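Repressor protein C2 (Enterobacteria phage P22, PDB 2R1J) binds the OR and OL operators of phage DNA, blocking transcription of lytic genes and so keeping the prophage dormant in its bacterial host. Local coordinates at residues C[9-14]-C[38-43]. Residues are numbered along the deposited sequence; the frame is centred on the assembly and turned at random.
With nucleotides of chain B; nucleotides of chain A.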
loop_
_atom_site.group_PDB
_atom_site.type_symbol
_atom_site.label_atom_id
_atom_site.label_comp_id
_atom_site.label_asym_id
_atom_site.label_seq_id
_atom_site.Cartn_x
_atom_site.Cartn_y
_atom_site.Cartn_z
ATOM N N ARG C 9 0.714 -3.727 15.342
ATOM C CA ARG C 9 1.993 -3.091 15.077
ATOM C C ARG C 9 1.810 -1.594 14.868
ATOM O O ARG C 9 2.685 -0.792 15.200
ATOM C CB ARG C 9 2.654 -3.721 13.854
ATOM C CG ARG C 9 3.177 -5.123 14.137
ATOM C CD ARG C 9 3.958 -5.700 12.962
ATOM N NE ARG C 9 3.088 -6.151 11.876
ATOM C CZ ARG C 9 2.449 -7.317 11.851
ATOM N NH1 ARG C 9 2.568 -8.183 12.861
ATOM N NH2 ARG C 9 1.691 -7.632 10.800
ATOM N N ILE C 10 0.662 -1.218 14.318
ATOM C CA ILE C 10 0.368 0.186 14.095
ATOM C C ILE C 10 0.188 0.897 15.433
ATOM O O ILE C 10 0.800 1.952 15.662
ATOM C CB ILE C 10 -0.923 0.347 13.235
ATOM C CG1 ILE C 10 -0.630 -0.108 11.796
ATOM C CG2 ILE C 10 -1.373 1.788 13.206
ATOM C CD1 ILE C 10 -1.867 -0.047 10.883
ATOM N N ARG C 11 -0.627 0.321 16.315
ATOM C CA ARG C 11 -0.881 0.953 17.605
ATOM C C ARG C 11 0.396 1.014 18.424
ATOM O O ARG C 11 0.719 2.063 18.963
ATOM C CB ARG C 11 -1.994 0.224 18.371
ATOM C CG ARG C 11 -2.207 0.721 19.797
ATOM C CD ARG C 11 -3.485 0.166 20.393
ATOM N NE ARG C 11 -4.659 0.778 19.769
ATOM C CZ ARG C 11 -5.918 0.407 19.991
ATOM N NH1 ARG C 11 -6.188 -0.584 20.832
ATOM N NH2 ARG C 11 -6.910 1.023 19.353
ATOM N N ALA C 12 1.140 -0.086 18.503
ATOM C CA ALA C 12 2.367 -0.050 19.298
ATOM C C ALA C 12 3.320 1.028 18.798
ATOM O O ALA C 12 3.941 1.747 19.586
ATOM C CB ALA C 12 3.052 -1.398 19.285
ATOM N N ARG C 13 3.429 1.159 17.483
ATOM C CA ARG C 13 4.318 2.146 16.896
ATOM C C ARG C 13 3.850 3.566 17.207
ATOM O O ARG C 13 4.666 4.465 17.458
ATOM C CB ARG C 13 4.399 1.910 15.387
ATOM C CG ARG C 13 5.713 2.268 14.761
ATOM C CD ARG C 13 6.831 1.463 15.386
ATOM N NE ARG C 13 8.116 1.743 14.761
ATOM C CZ ARG C 13 8.700 2.938 14.744
ATOM N NH1 ARG C 13 9.876 3.097 14.148
ATOM N NH2 ARG C 13 8.109 3.976 15.322
ATOM N N ARG C 14 2.535 3.777 17.198
ATOM C CA ARG C 14 1.976 5.086 17.503
ATOM C C ARG C 14 2.260 5.444 18.975
ATOM O O ARG C 14 2.646 6.575 19.271
ATOM C CB ARG C 14 0.468 5.103 17.257
ATOM C CG ARG C 14 -0.172 6.448 17.581
ATOM C CD ARG C 14 -1.635 6.502 17.184
ATOM N NE ARG C 14 -2.455 5.492 17.856
ATOM C CZ ARG C 14 -2.865 5.570 19.115
ATOM N NH1 ARG C 14 -2.527 6.625 19.861
ATOM N NH2 ARG C 14 -3.618 4.599 19.624
ATOM N N TRP C 38 -7.882 0.861 11.507
ATOM C CA TRP C 38 -6.694 0.098 11.167
ATOM C C TRP C 38 -6.130 -0.589 12.410
ATOM O O TRP C 38 -5.729 -1.756 12.353
ATOM C CB TRP C 38 -5.589 0.981 10.592
ATOM C CG TRP C 38 -5.994 1.680 9.332
ATOM C CD1 TRP C 38 -7.039 1.345 8.501
ATOM C CD2 TRP C 38 -5.383 2.833 8.776
ATOM N NE1 TRP C 38 -7.116 2.249 7.456
ATOM C CE2 TRP C 38 -6.111 3.173 7.599
ATOM C CE3 TRP C 38 -4.293 3.620 9.152
ATOM C CZ2 TRP C 38 -5.779 4.275 6.804
ATOM C CZ3 TRP C 38 -3.958 4.724 8.366
ATOM C CH2 TRP C 38 -4.698 5.045 7.200
ATOM N N GLU C 39 -6.111 0.128 13.531
ATOM C CA GLU C 39 -5.522 -0.460 14.748
ATOM C C GLU C 39 -6.296 -1.653 15.273
ATOM O O GLU C 39 -5.695 -2.590 15.807
ATOM C CB GLU C 39 -5.369 0.598 15.860
ATOM C CG GLU C 39 -4.493 1.739 15.423
ATOM C CD GLU C 39 -4.052 2.667 16.549
ATOM O OE1 GLU C 39 -4.755 2.748 17.566
ATOM O OE2 GLU C 39 -3.015 3.325 16.363
ATOM N N ARG C 40 -7.613 -1.621 15.120
ATOM C CA ARG C 40 -8.475 -2.697 15.585
ATOM C C ARG C 40 -8.705 -3.759 14.506
ATOM O O ARG C 40 -9.482 -4.701 14.687
ATOM C CB ARG C 40 -9.807 -2.131 16.059
ATOM C CG ARG C 40 -9.707 -1.312 17.353
ATOM C CD ARG C 40 -11.032 -0.737 17.757
ATOM N NE ARG C 40 -11.438 0.302 16.826
ATOM C CZ ARG C 40 -12.284 0.113 15.817
ATOM N NH1 ARG C 40 -12.831 -1.082 15.628
ATOM N NH2 ARG C 40 -12.542 1.107 14.981
ATOM N N SER C 41 -8.017 -3.598 13.390
ATOM C CA SER C 41 -8.137 -4.546 12.282
ATOM C C SER C 41 -9.551 -4.601 11.666
ATOM O O SER C 41 -9.947 -5.625 11.080
ATOM C CB SER C 41 -7.690 -5.937 12.745
ATOM O OG SER C 41 -6.284 -5.951 12.957
ATOM N N GLU C 42 -10.291 -3.504 11.786
ATOM C CA GLU C 42 -11.651 -3.379 11.211
ATOM C C GLU C 42 -11.490 -3.237 9.674
ATOM O O GLU C 42 -12.362 -3.649 8.898
ATOM C CB GLU C 42 -12.361 -2.147 11.788
ATOM C CG GLU C 42 -13.826 -1.972 11.346
ATOM C CD GLU C 42 -14.520 -0.751 11.970
ATOM O OE1 GLU C 42 -15.377 -0.158 11.283
ATOM O OE2 GLU C 42 -14.243 -0.384 13.151
ATOM N N THR C 43 -10.377 -2.636 9.264
ATOM C CA THR C 43 -10.019 -2.453 7.853
ATOM C C THR C 43 -8.492 -2.381 7.790
ATOM O O THR C 43 -7.821 -2.398 8.829
ATOM C CB THR C 43 -10.545 -1.114 7.304
ATOM O OG1 THR C 43 -10.018 -0.035 8.096
ATOM C CG2 THR C 43 -12.072 -1.078 7.339
ATOM P P DT B 4 -9.916 2.443 19.965
ATOM O OP1 DT B 4 -9.337 1.202 20.525
ATOM O OP2 DT B 4 -9.375 2.960 18.671
ATOM O "O5'" DT B 4 -11.484 2.211 19.867
ATOM C "C5'" DT B 4 -12.222 1.923 21.056
ATOM C "C4'" DT B 4 -13.705 1.852 20.779
ATOM O "O4'" DT B 4 -14.231 3.160 20.475
ATOM C "C3'" DT B 4 -14.153 0.933 19.643
ATOM O "O3'" DT B 4 -15.299 0.230 20.117
ATOM C "C2'" DT B 4 -14.530 1.901 18.531
ATOM C "C1'" DT B 4 -15.054 3.090 19.311
ATOM N N1 DT B 4 -14.975 4.407 18.657
ATOM C C2 DT B 4 -16.117 5.193 18.611
ATOM O O2 DT B 4 -17.219 4.803 18.954
ATOM N N3 DT B 4 -15.919 6.460 18.135
ATOM C C4 DT B 4 -14.735 7.003 17.687
ATOM O O4 DT B 4 -14.697 8.172 17.343
ATOM C C5 DT B 4 -13.600 6.108 17.684
ATOM C C7 DT B 4 -12.294 6.599 17.153
ATOM C C6 DT B 4 -13.772 4.863 18.160
ATOM P P DC A 13 -8.452 3.276 3.952
ATOM O OP1 DC A 13 -7.048 3.464 3.588
ATOM O OP2 DC A 13 -8.837 2.984 5.351
ATOM O "O5'" DC A 13 -9.143 4.646 3.576
ATOM C "C5'" DC A 13 -9.731 5.473 4.565
ATOM C "C4'" DC A 13 -10.946 6.155 3.983
ATOM O "O4'" DC A 13 -11.975 5.137 3.812
ATOM C "C3'" DC A 13 -11.544 7.166 4.961
ATOM O "O3'" DC A 13 -11.150 8.492 4.698
ATOM C "C2'" DC A 13 -13.048 7.005 4.825
ATOM C "C1'" DC A 13 -13.262 5.697 4.073
ATOM N N1 DC A 13 -14.024 4.750 4.917
ATOM C C2 DC A 13 -15.421 4.826 4.901
ATOM O O2 DC A 13 -15.940 5.729 4.264
ATOM N N3 DC A 13 -16.151 3.935 5.603
ATOM C C4 DC A 13 -15.545 3.007 6.346
ATOM N N4 DC A 13 -16.314 2.117 6.997
ATOM C C5 DC A 13 -14.120 2.939 6.437
ATOM C C6 DC A 13 -13.403 3.814 5.699
ATOM P P DT A 12 -9.781 -3.252 3.393
ATOM O OP1 DT A 12 -8.443 -3.473 2.812
ATOM O OP2 DT A 12 -10.074 -3.689 4.771
ATOM O "O5'" DT A 12 -10.207 -1.737 3.225
ATOM C "C5'" DT A 12 -9.860 -1.046 2.029
ATOM C "C4'" DT A 12 -10.352 0.376 2.071
ATOM O "O4'" DT A 12 -11.809 0.402 2.063
ATOM C "C3'" DT A 12 -9.913 1.157 3.315
ATOM O "O3'" DT A 12 -9.161 2.295 2.882
ATOM C "C2'" DT A 12 -11.220 1.510 4.010
ATOM C "C1'" DT A 12 -12.253 1.453 2.893
ATOM N N1 DT A 12 -13.631 1.129 3.315
ATOM C C2 DT A 12 -14.635 1.972 2.902
ATOM O O2 DT A 12 -14.440 2.990 2.271
ATOM N N3 DT A 12 -15.894 1.574 3.253
ATOM C C4 DT A 12 -16.254 0.462 3.932
ATOM O O4 DT A 12 -17.458 0.203 4.085
ATOM C C5 DT A 12 -15.159 -0.357 4.399
ATOM C C7 DT A 12 -15.455 -1.555 5.242
ATOM C C6 DT A 12 -13.909 0.004 4.064
#
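Trp38 meets helix 6-17 through its CB, which lies 3.9 Å from CD1 of Ile10. With CG anti to the carbonyl carbon (chi1 -61°), the indole leads away from Ile10 and presents its edge to the operator: Trp38 NE1 donates to OP2 of DC13 of chain A at 2.8 Å. Glu39 rests its CG on Ile10 CG2 and runs on extended to a carboxylate that two arginines grip differently. Arg14 comes side-on and nearly coplanar, the planes 24° apart, its NE reaching Glu39 OE2 at 2.7 Å almost straight and its NH2 reaching Glu39 OE1 at 3.0 Å, both on syn lone pairs. Arg11 turns its guanidinium steeply across, at 78°, and sends both NE and NH2 to Glu39 OE1, NE from above the carboxylate plane at 3.0 Å. Gln21 also donates to OE1, so four nitrogens from three side chains converge on this oxygen. This network ties the first helix of the repressor's N-terminal DNA-binding domain, a Cro/C1-type helix-turn-helix fold, to the end of helix 32-39, the recognition helix: Arg11 NH2 also donates a hydrogen bond to OP1 of DT4 of chain B at 2.7 Å, and Arg14 NH1 forms a salt bridge with another phosphate. Glu39 thus appears to hold two phosphate-binding arginines in position and probably offsets part of their charge. Arg40 CG lies 4.2 Å from Arg11 NH2, and one face of its guanidinium, near the rim, meets C2' of DT4 of chain B. The helix closes in a Schellman motif at Ser41, and Arg40 NH1 and NH2 take Glu42 OE2 end-on.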